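PDB 3DS8: Lin2722 protein from Listeria innocua, which is of unknown function but belongs to the alpha/beta-hydrolase clan and has a probable catalytic triad, which suggests that it is a hydrolase. Local coordinates for residues F134-P139 / T155-Y160; L146-L151 / P192-L197; G179-D184 / D219-T224; Y210-Q215 / I249-K254. All coordinates share one frame; numbering follows the deposited sequence.

The four contacts form a connected group in an alpha/beta-hydrolase fold, with interaction 2 touching each of the others. Interactions 1 and 2 have centres about 11 Å apart and are joined by Ser195 of interaction 2, whose OG lies 2.9 Å from Asn135 N and 2.7 Å from Asp136 O, both probable hydrogen bonds. Helix 193-196 also ties interaction 2 to interaction 3, with Thr193 OG1 2.8 Å from Gly179 O. Interactions 3 and 4 meet on neighbouring strands of the sheet, where Glu180 N lies 2.9 Å from Gln215 O. Only interaction 3 holds a residue of the probable catalytic triad, His222, which binds a sulfate. The centre of interaction 1 is about 20 Å from that of interaction 3.

Interaction 1: F134-P139 / T155-Y160; sequences FNDLDP and TPQMDY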
loop_
_atom_site.group_PDB
_atom_site.type_symbol
_atom_site.label_atom_id
_atom_site.label_comp_id
_atom_site.label_asym_id
_atom_site.label_seq_id
_atom_site.Cartn_x
_atom_site.Cartn_y
_atom_site.Cartn_z
ATOM N N PHE A 134 -0.784 -10.773 0.342
ATOM C CA PHE A 134 -1.410 -10.998 -0.957
ATOM C C PHE A 134 -1.956 -12.404 -1.169
ATOM O O PHE A 134 -2.993 -12.564 -1.783
ATOM C CB PHE A 134 -0.479 -10.591 -2.107
ATOM C CG PHE A 134 -0.124 -9.130 -2.086
ATOM C CD1 PHE A 134 -1.015 -8.192 -2.592
ATOM C CD2 PHE A 134 1.112 -8.718 -1.628
ATOM C CE1 PHE A 134 -0.725 -6.862 -2.541
ATOM C CE2 PHE A 134 1.395 -7.381 -1.536
ATOM C CZ PHE A 134 0.471 -6.455 -2.072
ATOM N N ASN A 135 -1.276 -13.409 -0.621
ATOM C CA ASN A 135 -1.761 -14.774 -0.628
ATOM C C ASN A 135 -2.038 -15.301 0.799
ATOM O O ASN A 135 -1.806 -16.463 1.100
ATOM C CB ASN A 135 -0.741 -15.664 -1.328
ATOM C CG ASN A 135 -1.325 -17.019 -1.726
ATOM O OD1 ASN A 135 -2.469 -17.091 -2.199
ATOM N ND2 ASN A 135 -0.527 -18.084 -1.593
ATOM N N ASP A 136 -2.592 -14.431 1.643
ATOM C CA ASP A 136 -3.023 -14.760 2.989
ATOM C C ASP A 136 -1.883 -15.329 3.870
ATOM O O ASP A 136 -0.698 -14.978 3.661
ATOM C CB ASP A 136 -4.316 -15.618 2.964
ATOM C CG ASP A 136 -5.485 -14.918 2.229
ATOM O OD1 ASP A 136 -5.568 -13.687 2.253
ATOM O OD2 ASP A 136 -6.357 -15.628 1.723
ATOM N N LEU A 137 -2.205 -16.127 4.883
ATOM C CA LEU A 137 -1.251 -16.417 5.938
ATOM C C LEU A 137 -0.727 -17.856 6.003
ATOM O O LEU A 137 0.116 -18.158 6.806
ATOM C CB LEU A 137 -1.858 -16.063 7.304
ATOM C CG LEU A 137 -2.476 -14.679 7.434
ATOM C CD1 LEU A 137 -2.914 -14.463 8.865
ATOM C CD2 LEU A 137 -1.462 -13.567 7.030
ATOM N N ASP A 138 -1.299 -18.764 5.244
ATOM C CA ASP A 138 -0.954 -20.181 5.384
ATOM C C ASP A 138 0.433 -20.490 4.818
ATOM O O ASP A 138 0.649 -20.345 3.643
ATOM C CB ASP A 138 -2.010 -21.038 4.698
ATOM C CG ASP A 138 -1.968 -22.483 5.122
ATOM O OD1 ASP A 138 -0.887 -23.020 5.457
ATOM O OD2 ASP A 138 -3.075 -23.084 5.151
ATOM N N PRO A 139 1.355 -20.988 5.660
ATOM C CA PRO A 139 2.686 -21.311 5.099
ATOM C C PRO A 139 2.632 -22.378 4.036
ATOM O O PRO A 139 3.444 -22.358 3.125
ATOM C CB PRO A 139 3.502 -21.805 6.302
ATOM C CG PRO A 139 2.601 -21.781 7.461
ATOM C CD PRO A 139 1.295 -21.168 7.112
ATOM N N THR A 155 -4.727 -18.583 -3.170
ATOM C CA THR A 155 -5.988 -18.313 -2.526
ATOM C C THR A 155 -6.973 -17.580 -3.469
ATOM O O THR A 155 -6.561 -17.055 -4.502
ATOM C CB THR A 155 -5.755 -17.427 -1.301
ATOM O OG1 THR A 155 -5.192 -16.183 -1.749
ATOM C CG2 THR A 155 -4.804 -18.116 -0.297
ATOM N N PRO A 156 -8.279 -17.567 -3.124
ATOM C CA PRO A 156 -9.264 -16.781 -3.857
ATOM C C PRO A 156 -8.890 -15.310 -4.027
ATOM O O PRO A 156 -9.131 -14.733 -5.091
ATOM C CB PRO A 156 -10.539 -16.951 -3.022
ATOM C CG PRO A 156 -10.394 -18.320 -2.430
ATOM C CD PRO A 156 -8.929 -18.411 -2.093
ATOM N N GLN A 157 -8.277 -14.709 -3.011
ATOM C CA GLN A 157 -7.837 -13.331 -3.147
ATOM C C GLN A 157 -6.773 -13.197 -4.247
ATOM O O GLN A 157 -6.872 -12.314 -5.115
ATOM C CB GLN A 157 -7.309 -12.812 -1.799
ATOM C CG GLN A 157 -6.695 -11.431 -1.862
ATOM C CD GLN A 157 -6.272 -10.965 -0.478
ATOM O OE1 GLN A 157 -7.090 -10.492 0.312
ATOM N NE2 GLN A 157 -4.998 -11.171 -0.156
HETATM N N MSE A 158 -5.755 -14.066 -4.211
HETATM C CA MSE A 158 -4.752 -14.070 -5.269
HETATM C C MSE A 158 -5.373 -14.326 -6.608
HETATM O O MSE A 158 -4.955 -13.758 -7.599
HETATM C CB MSE A 158 -3.670 -15.134 -5.072
HETATM C CG MSE A 158 -2.588 -14.787 -4.222
HETATM SE SE MSE A 158 -1.600 -13.214 -4.872
HETATM C CE MSE A 158 -0.644 -13.780 -6.500
ATOM N N ASP A 159 -6.353 -15.233 -6.687
ATOM C CA ASP A 159 -6.998 -15.506 -7.963
ATOM C C ASP A 159 -7.618 -14.212 -8.532
ATOM O O ASP A 159 -7.561 -13.962 -9.735
ATOM C CB ASP A 159 -8.108 -16.587 -7.811
ATOM C CG ASP A 159 -7.568 -17.996 -7.511
ATOM O OD1 ASP A 159 -6.382 -18.307 -7.765
ATOM O OD2 ASP A 159 -8.393 -18.818 -7.041
ATOM N N TYR A 160 -8.235 -13.415 -7.663
ATOM C CA TYR A 160 -8.863 -12.168 -8.068
ATOM C C TYR A 160 -7.799 -11.203 -8.607
ATOM O O TYR A 160 -7.969 -10.624 -9.667
ATOM C CB TYR A 160 -9.591 -11.506 -6.869
ATOM C CG TYR A 160 -10.344 -10.237 -7.250
ATOM C CD1 TYR A 160 -11.709 -10.275 -7.503
ATOM C CD2 TYR A 160 -9.695 -9.010 -7.319
ATOM C CE1 TYR A 160 -12.394 -9.124 -7.859
ATOM C CE2 TYR A 160 -10.363 -7.874 -7.673
ATOM C CZ TYR A 160 -11.710 -7.934 -7.935
ATOM O OH TYR A 160 -12.419 -6.802 -8.284
HETATM O O HOH W 1 -8.519 -15.487 -0.129
HETATM O O HOH W 2 -6.617 -11.006 3.380
#
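Asn135 reaches the N-terminus of helix 156-163 at its N-cap residue, Thr155, and fastens the loop that follows strand 123-130 of this alpha/beta-hydrolase fold to the start of the helix. Two hydrogen bonds converge on Asn135 OD1. Thr155 N donates to it over 2.9 Å in a nearly straight bond (170°), lying in the carbonyl plane, while Thr155 OG1 donates to the same oxygen over 2.9 Å from a position tilted off that plane. Thr155 OG1 in turn accepts from Met158 N at 3.3 Å, the capping bond of the helix. The other end of the Asn135 amide is fixed too, since its ND2 bonds to Asn142 OD1 and Asn153 O, so the rotation of the group is well determined.

A third direct hydrogen bond comes from Gln157. Its CG stands opposite the backbone N (chi1 174°) and the chain runs on extended, which carries NE2 to 2.9 Å from Phe134 O; the donor sits above the plane of that carbonyl rather than on a lone pair.

Water joins the polar edge. One water donates to Asp136 OD2 and accepts from Gln157 N, an NH of the first helical turn, and a second donates to both Asp136 OD1 and Gln157 OE1.

The main apolar packing comes from the selenomethionine Met158. Its chain, folded back at its second and third torsions, lays CG 3.5 Å from Asn135 CB and brings SE to 4.0 Å from Phe134 CB.

Interaction 2: L146-L151 / P192-L197; sequences LSFKKL and PTISSL
Phe148 and Ile194 form the heart of this contact, in which the loop before helix 156-163 packs on the short, weakly bonded helix 193-196 of the alpha/beta-hydrolase fold. The chief bump is the Ile194 CG2 methyl. It stands over the middle of the Phe148 ring, 3.8 Å from the centroid and only 7° off the ring normal, a clear CH-pi contact. The CG1 branch of Ile194 lies toward one side of the same ring, 3.8 Å from Phe148 CD2, so both branches lie over the same face, side by side. The ring can lie flat against them because Phe148 CG sits between the backbone N and the carbonyl carbon (chi1 75°). At the ring edge nearest the Leu197 carbonyl, Phe148 CZ comes 3.7 Å from Leu197 O.

Two leucines of the loop fill in around this pair. Leu146 sends CD2 into a hollow walled by Thr193 CG2, Ile194 CG1 and Leu197 CD1, at 3.9 Å from both Thr193 CG2 and Leu197 CD1. Leu146 also touches Glu180 and Ile214, on strands 173-180 and 209-216. Leu151 meets the helix from its own end of the loop and slides past Ile194 in the opposite direction, leaving its CD2 3.6 Å from the Ile194 CG2 methyl that sits over the Phe148 ring.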
loop_
_atom_site.group_PDB
_atom_site.type_symbol
_atom_site.label_atom_id
_atom_site.label_comp_id
_atom_site.label_asym_id
_atom_site.label_seq_id
_atom_site.Cartn_x
_atom_site.Cartn_y
_atom_site.Cartn_z
ATOM N N LEU A 146 12.254 -18.116 -2.185
ATOM C CA LEU A 146 12.150 -16.688 -2.515
ATOM C C LEU A 146 12.354 -16.419 -4.008
ATOM O O LEU A 146 12.069 -15.334 -4.452
ATOM C CB LEU A 146 13.091 -15.820 -1.671
ATOM C CG LEU A 146 12.658 -15.625 -0.230
ATOM C CD1 LEU A 146 13.766 -14.922 0.476
ATOM C CD2 LEU A 146 11.343 -14.801 -0.151
ATOM N N SER A 147 12.791 -17.408 -4.778
ATOM C CA SER A 147 12.876 -17.269 -6.242
ATOM C C SER A 147 11.590 -17.738 -6.949
ATOM O O SER A 147 11.522 -17.891 -8.196
ATOM C CB SER A 147 14.142 -17.954 -6.786
ATOM O OG SER A 147 13.958 -19.334 -6.805
ATOM N N PHE A 148 10.539 -17.924 -6.161
ATOM C CA PHE A 148 9.271 -18.414 -6.691
ATOM C C PHE A 148 8.768 -17.715 -7.983
ATOM O O PHE A 148 8.768 -16.492 -8.077
ATOM C CB PHE A 148 8.168 -18.413 -5.590
ATOM C CG PHE A 148 7.622 -17.040 -5.250
ATOM C CD1 PHE A 148 6.407 -16.612 -5.789
ATOM C CD2 PHE A 148 8.330 -16.171 -4.445
ATOM C CE1 PHE A 148 5.910 -15.350 -5.510
ATOM C CE2 PHE A 148 7.864 -14.900 -4.164
ATOM C CZ PHE A 148 6.651 -14.471 -4.697
ATOM N N LYS A 149 8.298 -18.533 -8.926
ATOM C CA LYS A 149 7.600 -18.118 -10.145
ATOM C C LYS A 149 6.116 -18.434 -10.060
ATOM O O LYS A 149 5.369 -17.983 -10.900
ATOM C CB LYS A 149 8.136 -18.879 -11.366
ATOM C CG LYS A 149 9.656 -18.897 -11.515
ATOM C CD LYS A 149 10.171 -17.597 -12.026
ATOM C CE LYS A 149 11.709 -17.661 -12.216
ATOM N NZ LYS A 149 12.451 -17.400 -10.919
ATOM N N LYS A 150 5.714 -19.263 -9.093
ATOM C CA LYS A 150 4.321 -19.613 -8.827
ATOM C C LYS A 150 4.182 -19.930 -7.345
ATOM O O LYS A 150 5.174 -20.222 -6.655
ATOM C CB LYS A 150 3.861 -20.833 -9.621
ATOM C CG LYS A 150 4.693 -22.047 -9.418
ATOM C CD LYS A 150 4.010 -23.334 -9.963
ATOM C CE LYS A 150 4.099 -23.516 -11.481
ATOM N NZ LYS A 150 4.032 -25.005 -11.908
ATOM N N LEU A 151 2.955 -19.894 -6.850
ATOM C CA LEU A 151 2.687 -20.238 -5.455
ATOM C C LEU A 151 2.317 -21.705 -5.321
ATOM O O LEU A 151 1.669 -22.270 -6.208
ATOM C CB LEU A 151 1.569 -19.379 -4.881
ATOM C CG LEU A 151 1.851 -17.869 -4.948
ATOM C CD1 LEU A 151 0.495 -17.134 -4.963
ATOM C CD2 LEU A 151 2.716 -17.439 -3.783
ATOM N N PRO A 192 3.685 -15.047 5.779
ATOM C CA PRO A 192 4.820 -15.634 5.059
ATOM C C PRO A 192 5.414 -14.597 4.115
ATOM O O PRO A 192 4.706 -13.865 3.417
ATOM C CB PRO A 192 4.197 -16.831 4.313
ATOM C CG PRO A 192 2.947 -17.129 5.072
ATOM C CD PRO A 192 2.455 -15.812 5.566
ATOM N N THR A 193 6.730 -14.548 4.084
ATOM C CA THR A 193 7.432 -13.572 3.284
ATOM C C THR A 193 6.995 -13.619 1.840
ATOM O O THR A 193 6.744 -12.584 1.214
ATOM C CB THR A 193 8.964 -13.795 3.408
ATOM O OG1 THR A 193 9.322 -13.817 4.787
ATOM C CG2 THR A 193 9.700 -12.714 2.711
ATOM N N ILE A 194 6.794 -14.837 1.333
ATOM C CA ILE A 194 6.359 -14.990 -0.036
ATOM C C ILE A 194 4.960 -14.392 -0.318
ATOM O O ILE A 194 4.714 -13.862 -1.387
ATOM C CB ILE A 194 6.442 -16.458 -0.453
ATOM C CG1 ILE A 194 7.942 -16.781 -0.709
ATOM C CG2 ILE A 194 5.551 -16.779 -1.690
ATOM C CD1 ILE A 194 8.265 -18.163 -0.639
ATOM N N SER A 195 4.059 -14.509 0.642
ATOM C CA SER A 195 2.704 -13.921 0.540
ATOM C C SER A 195 2.817 -12.433 0.370
ATOM O O SER A 195 2.126 -11.836 -0.454
ATOM C CB SER A 195 1.870 -14.233 1.763
ATOM O OG SER A 195 0.571 -13.667 1.633
ATOM N N SER A 196 3.714 -11.820 1.130
ATOM C CA SER A 196 3.939 -10.359 1.019
ATOM C C SER A 196 4.670 -9.872 -0.243
ATOM O O SER A 196 4.734 -8.656 -0.496
ATOM C CB SER A 196 4.580 -9.801 2.313
ATOM O OG SER A 196 5.558 -10.617 2.833
ATOM N N LEU A 197 5.183 -10.823 -1.039
ATOM C CA LEU A 197 5.807 -10.549 -2.322
ATOM C C LEU A 197 5.031 -11.101 -3.500
ATOM O O LEU A 197 5.496 -10.995 -4.633
ATOM C CB LEU A 197 7.193 -11.153 -2.331
ATOM C CG LEU A 197 8.217 -10.632 -1.323
ATOM C CD1 LEU A 197 9.436 -11.610 -1.370
ATOM C CD2 LEU A 197 8.616 -9.191 -1.577
#

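Interaction 3: G179-D184 / D219-T224; sequences GELSED and DAVHQT. With SO4 (sulfate ion), chain B.
Leu181 and Val221 meet where the loop leaving strand 173-180 passes the loop after strand 209-216. Leu181 CD2 comes 3.3 Å from Val221 CG1, tighter than usual for two carbons. Beside them, Ala220 CB rests 4.0 Å from Gly179 CA, and the buried Ala220 O has no partner anywhere in the model.

The residue after Val221 is His222, and its side chain leads from this packing into the probable active site. From CB, CG swings opposite the backbone N (chi1 -171°), which sets the imidazole where it touches Ile190 and Val191, with NE2 toward the sulfate. On the ring, ND1 bonds to Asp188 OD2, while His222 CD2 and CE1 flank NE2 at 3.7 and 4.0 Å from sulfate O2. NE2 itself, at the tip of His222, donates to sulfate O2 over 2.9 Å at 162°, with the oxygen in the ring plane at its edge. The sulfate, probably from the crystallisation liquor, is also held by Ser12 OG and Asn103 N, a backbone NH just after Ser102, which suggests that it marks an oxyanion hole. With Ser102 on what looks like a nucleophile elbow, His222 and Asp188 would complete the catalytic triad of an alpha/beta hydrolase.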
loop_
_atom_site.group_PDB
_atom_site.type_symbol
_atom_site.label_atom_id
_atom_site.label_comp_id
_atom_site.label_asym_id
_atom_site.label_seq_id
_atom_site.Cartn_x
_atom_site.Cartn_y
_atom_site.Cartn_z
ATOM N N GLY A 179 8.912 -8.517 5.282
ATOM C CA GLY A 179 9.824 -8.949 6.359
ATOM C C GLY A 179 10.051 -10.455 6.396
ATOM O O GLY A 179 9.186 -11.270 6.023
ATOM N N GLU A 180 11.233 -10.832 6.861
ATOM C CA GLU A 180 11.601 -12.194 7.065
ATOM C C GLU A 180 12.372 -12.196 8.422
ATOM O O GLU A 180 13.396 -11.482 8.585
ATOM C CB GLU A 180 12.463 -12.652 5.885
ATOM C CG GLU A 180 12.917 -13.995 5.990
ATOM C CD GLU A 180 13.659 -14.484 4.752
ATOM O OE1 GLU A 180 14.635 -13.833 4.300
ATOM O OE2 GLU A 180 13.291 -15.572 4.299
ATOM N N LEU A 181 11.893 -12.956 9.399
ATOM C CA LEU A 181 12.499 -12.881 10.725
ATOM C C LEU A 181 13.935 -13.374 10.670
ATOM O O LEU A 181 14.795 -12.864 11.385
ATOM C CB LEU A 181 11.700 -13.630 11.789
ATOM C CG LEU A 181 10.308 -13.003 12.029
ATOM C CD1 LEU A 181 9.568 -13.826 13.010
ATOM C CD2 LEU A 181 10.412 -11.534 12.491
ATOM N N SER A 182 14.188 -14.366 9.828
ATOM C CA SER A 182 15.551 -14.803 9.602
ATOM C C SER A 182 15.583 -15.543 8.277
ATOM O O SER A 182 14.530 -15.938 7.756
ATOM C CB SER A 182 16.032 -15.767 10.709
ATOM O OG SER A 182 15.565 -17.066 10.446
ATOM N N GLU A 183 16.789 -15.761 7.746
ATOM C CA GLU A 183 16.910 -16.483 6.454
ATOM C C GLU A 183 16.290 -17.855 6.478
ATOM O O GLU A 183 15.833 -18.329 5.469
ATOM C CB GLU A 183 18.358 -16.638 6.000
ATOM C CG GLU A 183 18.959 -15.382 5.443
ATOM C CD GLU A 183 19.317 -14.414 6.531
ATOM O OE1 GLU A 183 19.245 -14.845 7.703
ATOM O OE2 GLU A 183 19.691 -13.259 6.229
ATOM N N ASP A 184 16.303 -18.514 7.637
ATOM C CA ASP A 184 15.709 -19.842 7.767
ATOM C C ASP A 184 14.290 -19.813 8.334
ATOM O O ASP A 184 13.756 -20.841 8.713
ATOM C CB ASP A 184 16.609 -20.767 8.593
ATOM C CG ASP A 184 16.981 -20.192 9.949
ATOM O OD1 ASP A 184 16.248 -19.300 10.432
ATOM O OD2 ASP A 184 18.014 -20.649 10.535
ATOM N N ASP A 219 13.946 -7.565 13.942
ATOM C CA ASP A 219 13.297 -6.240 13.872
ATOM C C ASP A 219 12.253 -6.065 12.758
ATOM O O ASP A 219 11.561 -5.044 12.720
ATOM C CB ASP A 219 14.321 -5.102 13.811
ATOM C CG ASP A 219 15.280 -5.176 12.614
ATOM O OD1 ASP A 219 15.029 -5.893 11.614
ATOM O OD2 ASP A 219 16.348 -4.496 12.708
ATOM N N ALA A 220 12.163 -7.042 11.849
ATOM C CA ALA A 220 11.262 -6.955 10.717
ATOM C C ALA A 220 9.902 -7.551 11.023
ATOM O O ALA A 220 9.213 -8.021 10.114
ATOM C CB ALA A 220 11.889 -7.649 9.499
ATOM N N VAL A 221 9.520 -7.560 12.291
ATOM C CA VAL A 221 8.261 -8.204 12.678
ATOM C C VAL A 221 7.057 -7.457 12.146
ATOM O O VAL A 221 7.067 -6.243 12.018
ATOM C CB VAL A 221 8.139 -8.378 14.185
ATOM C CG1 VAL A 221 9.152 -9.404 14.659
ATOM C CG2 VAL A 221 8.279 -7.059 14.915
ATOM N N HIS A 222 6.014 -8.216 11.842
ATOM C CA HIS A 222 4.820 -7.735 11.158
ATOM C C HIS A 222 4.249 -6.453 11.757
ATOM O O HIS A 222 3.980 -5.504 11.030
ATOM C CB HIS A 222 3.717 -8.813 11.191
ATOM C CG HIS A 222 2.548 -8.481 10.335
ATOM N ND1 HIS A 222 2.640 -8.401 8.955
ATOM C CD2 HIS A 222 1.260 -8.205 10.651
ATOM C CE1 HIS A 222 1.456 -8.073 8.466
ATOM N NE2 HIS A 222 0.605 -7.939 9.471
ATOM N N GLN A 223 4.074 -6.456 13.072
ATOM C CA GLN A 223 3.294 -5.461 13.788
ATOM C C GLN A 223 3.876 -4.031 13.640
ATOM O O GLN A 223 3.120 -3.041 13.662
ATOM C CB GLN A 223 3.214 -5.851 15.273
ATOM C CG GLN A 223 2.320 -7.049 15.545
ATOM C CD GLN A 223 2.944 -8.474 15.364
ATOM O OE1 GLN A 223 4.056 -8.658 14.858
ATOM N NE2 GLN A 223 2.174 -9.496 15.827
ATOM N N THR A 224 5.192 -3.951 13.487
ATOM C CA THR A 224 5.900 -2.678 13.413
ATOM C C THR A 224 6.686 -2.472 12.106
ATOM O O THR A 224 7.574 -1.599 12.002
ATOM C CB THR A 224 6.792 -2.519 14.658
ATOM O OG1 THR A 224 7.655 -3.653 14.837
ATOM C CG2 THR A 224 5.887 -2.377 15.894
HETATM S S SO4 B . -3.335 -7.490 8.737
HETATM O O1 SO4 B . -2.912 -8.187 7.502
HETATM O O2 SO4 B . -2.275 -7.494 9.727
HETATM O O3 SO4 B . -3.652 -6.083 8.462
HETATM O O4 SO4 B . -4.527 -8.215 9.273
#

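Interaction 4: Y210-Q215 / I249-K254; sequences YIEDIQ and IQLDYK
Tyr210 and Ile249 pair as a parallel beta bridge, as do Ile211 and Gln250, and the tight part of the contact starts here. Gln250 N gives a 2.8 Å hydrogen bond to Tyr210 O, and Glu212 N returns one of 2.9 Å to Gln250 O. Side chains then take over. Glu212 CG lies opposite the carbonyl carbon (chi1 -65°), which brings OE1 to 2.9 Å from Asp252 N, on the anti side of the carboxylate. The same OE1 forms a salt bridge with Arg200, and Glu212 OE2 accepts from Tyr210 OH over 2.6 Å, so both oxygens are gripped. Asp252 OD2 in turn accepts from Ile214 N at 3.0 Å.

A beta-alpha-beta crossover through helix 229-240 joins the two strands. Strand 248-250 is outermost, so its side chains are exposed while those of 210-215 are buried. Ile211 packs under Trp237 and Phe238 of that helix, and Gln250 OE1 lies 3.8 Å from Ile211 CG2. On the opposite face Leu251 sets CD2 against the edge of the Tyr210 ring, 3.7 Å from CE2. Where segment 249-254 nears the C-terminus, Asp252 CB lies 3.7 Å from Ile214 CD1, with the exposed Lys254 alongside.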
loop_
_atom_site.group_PDB
_atom_site.type_symbol
_atom_site.label_atom_id
_atom_site.label_comp_id
_atom_site.label_asym_id
_atom_site.label_seq_id
_atom_site.Cartn_x
_atom_site.Cartn_y
_atom_site.Cartn_z
ATOM N N TYR A 210 7.584 -2.252 -10.685
ATOM C CA TYR A 210 7.354 -3.158 -9.587
ATOM C C TYR A 210 8.689 -3.436 -8.946
ATOM O O TYR A 210 9.574 -3.938 -9.604
ATOM C CB TYR A 210 6.751 -4.488 -10.053
ATOM C CG TYR A 210 6.656 -5.479 -8.932
ATOM C CD1 TYR A 210 5.782 -5.271 -7.864
ATOM C CD2 TYR A 210 7.489 -6.624 -8.891
ATOM C CE1 TYR A 210 5.745 -6.165 -6.776
ATOM C CE2 TYR A 210 7.401 -7.546 -7.838
ATOM C CZ TYR A 210 6.524 -7.287 -6.769
ATOM O OH TYR A 210 6.448 -8.196 -5.724
ATOM N N ILE A 211 8.822 -3.074 -7.676
ATOM C CA ILE A 211 10.061 -3.216 -6.911
ATOM C C ILE A 211 9.790 -3.959 -5.614
ATOM O O ILE A 211 8.795 -3.678 -4.944
ATOM C CB ILE A 211 10.648 -1.816 -6.596
ATOM C CG1 ILE A 211 10.879 -1.019 -7.900
ATOM C CG2 ILE A 211 11.915 -1.950 -5.738
ATOM C CD1 ILE A 211 11.660 0.313 -7.708
ATOM N N GLU A 212 10.647 -4.934 -5.277
ATOM C CA GLU A 212 10.550 -5.649 -4.015
ATOM C C GLU A 212 11.674 -5.213 -3.082
ATOM O O GLU A 212 12.818 -4.929 -3.551
ATOM C CB GLU A 212 10.691 -7.160 -4.286
ATOM C CG GLU A 212 9.548 -7.709 -5.127
ATOM C CD GLU A 212 9.621 -9.191 -5.392
ATOM O OE1 GLU A 212 10.699 -9.787 -5.266
ATOM O OE2 GLU A 212 8.545 -9.773 -5.724
ATOM N N ASP A 213 11.434 -5.246 -1.772
ATOM C CA ASP A 213 12.494 -4.977 -0.774
ATOM C C ASP A 213 12.211 -5.897 0.399
ATOM O O ASP A 213 11.114 -5.862 0.954
ATOM C CB ASP A 213 12.400 -3.515 -0.273
ATOM C CG ASP A 213 13.040 -3.267 1.184
ATOM O OD1 ASP A 213 14.246 -3.076 1.153
ATOM O OD2 ASP A 213 12.352 -3.249 2.333
ATOM N N ILE A 214 13.137 -6.789 0.701
ATOM C CA ILE A 214 12.995 -7.694 1.855
ATOM C C ILE A 214 13.877 -7.209 2.990
ATOM O O ILE A 214 15.068 -6.928 2.777
ATOM C CB ILE A 214 13.414 -9.121 1.510
ATOM C CG1 ILE A 214 12.569 -9.674 0.361
ATOM C CG2 ILE A 214 13.309 -10.040 2.777
ATOM C CD1 ILE A 214 13.038 -11.033 -0.111
ATOM N N GLN A 215 13.317 -7.062 4.178
ATOM C CA GLN A 215 14.080 -6.776 5.348
ATOM C C GLN A 215 14.181 -8.050 6.194
ATOM O O GLN A 215 13.194 -8.733 6.424
ATOM C CB GLN A 215 13.456 -5.662 6.204
ATOM C CG GLN A 215 13.457 -4.304 5.562
ATOM C CD GLN A 215 12.474 -3.382 6.247
ATOM O OE1 GLN A 215 12.485 -3.247 7.497
ATOM N NE2 GLN A 215 11.626 -2.733 5.448
ATOM N N ILE A 249 11.306 -3.574 -13.306
ATOM C CA ILE A 249 10.930 -4.676 -12.457
ATOM C C ILE A 249 12.169 -5.043 -11.644
ATOM O O ILE A 249 13.243 -5.281 -12.216
ATOM C CB ILE A 249 10.475 -5.934 -13.272
ATOM C CG1 ILE A 249 9.282 -5.655 -14.163
ATOM C CG2 ILE A 249 10.159 -7.166 -12.333
ATOM C CD1 ILE A 249 8.996 -6.829 -15.142
ATOM N N GLN A 250 12.046 -5.094 -10.324
ATOM C CA GLN A 250 13.183 -5.482 -9.512
ATOM C C GLN A 250 12.715 -6.459 -8.465
ATOM O O GLN A 250 11.818 -6.145 -7.658
ATOM C CB GLN A 250 13.826 -4.255 -8.880
ATOM C CG GLN A 250 15.188 -4.483 -8.273
ATOM C CD GLN A 250 15.846 -3.155 -7.898
ATOM O OE1 GLN A 250 15.142 -2.122 -7.657
ATOM N NE2 GLN A 250 17.177 -3.151 -7.871
ATOM N N LEU A 251 13.282 -7.657 -8.526
ATOM C CA LEU A 251 12.851 -8.766 -7.686
ATOM C C LEU A 251 13.975 -9.052 -6.711
ATOM O O LEU A 251 15.157 -8.882 -7.052
ATOM C CB LEU A 251 12.575 -10.006 -8.526
ATOM C CG LEU A 251 11.619 -9.830 -9.715
ATOM C CD1 LEU A 251 11.452 -11.136 -10.511
ATOM C CD2 LEU A 251 10.287 -9.316 -9.216
ATOM N N ASP A 252 13.588 -9.462 -5.498
ATOM C CA ASP A 252 14.496 -9.889 -4.452
ATOM C C ASP A 252 14.389 -11.405 -4.311
ATOM O O ASP A 252 13.313 -11.879 -3.945
ATOM C CB ASP A 252 14.021 -9.219 -3.157
ATOM C CG ASP A 252 15.133 -8.721 -2.310
ATOM O OD1 ASP A 252 16.230 -9.353 -2.346
ATOM O OD2 ASP A 252 14.873 -7.716 -1.568
ATOM N N TYR A 253 15.486 -12.138 -4.511
ATOM C CA TYR A 253 15.418 -13.598 -4.696
ATOM C C TYR A 253 15.785 -14.672 -3.675
ATOM O O TYR A 253 15.421 -15.830 -3.926
ATOM C CB TYR A 253 16.145 -13.950 -5.972
ATOM C CG TYR A 253 15.222 -14.211 -7.100
ATOM C CD1 TYR A 253 13.957 -13.600 -7.167
ATOM C CD2 TYR A 253 15.605 -15.052 -8.123
ATOM C CE1 TYR A 253 13.127 -13.835 -8.220
ATOM C CE2 TYR A 253 14.789 -15.286 -9.159
ATOM C CZ TYR A 253 13.558 -14.659 -9.218
ATOM O OH TYR A 253 12.750 -14.927 -10.256
ATOM N N LYS A 254 16.444 -14.393 -2.560
ATOM C CA LYS A 254 16.973 -13.087 -2.148
ATOM C C LYS A 254 18.494 -13.331 -2.164
ATOM O O LYS A 254 18.933 -14.444 -2.487
ATOM C CB LYS A 254 16.599 -12.785 -0.720
ATOM C CG LYS A 254 17.019 -11.405 -0.178
ATOM C CD LYS A 254 16.982 -11.406 1.359
ATOM C CE LYS A 254 17.815 -10.257 1.968
ATOM N NZ LYS A 254 17.146 -8.917 1.950
#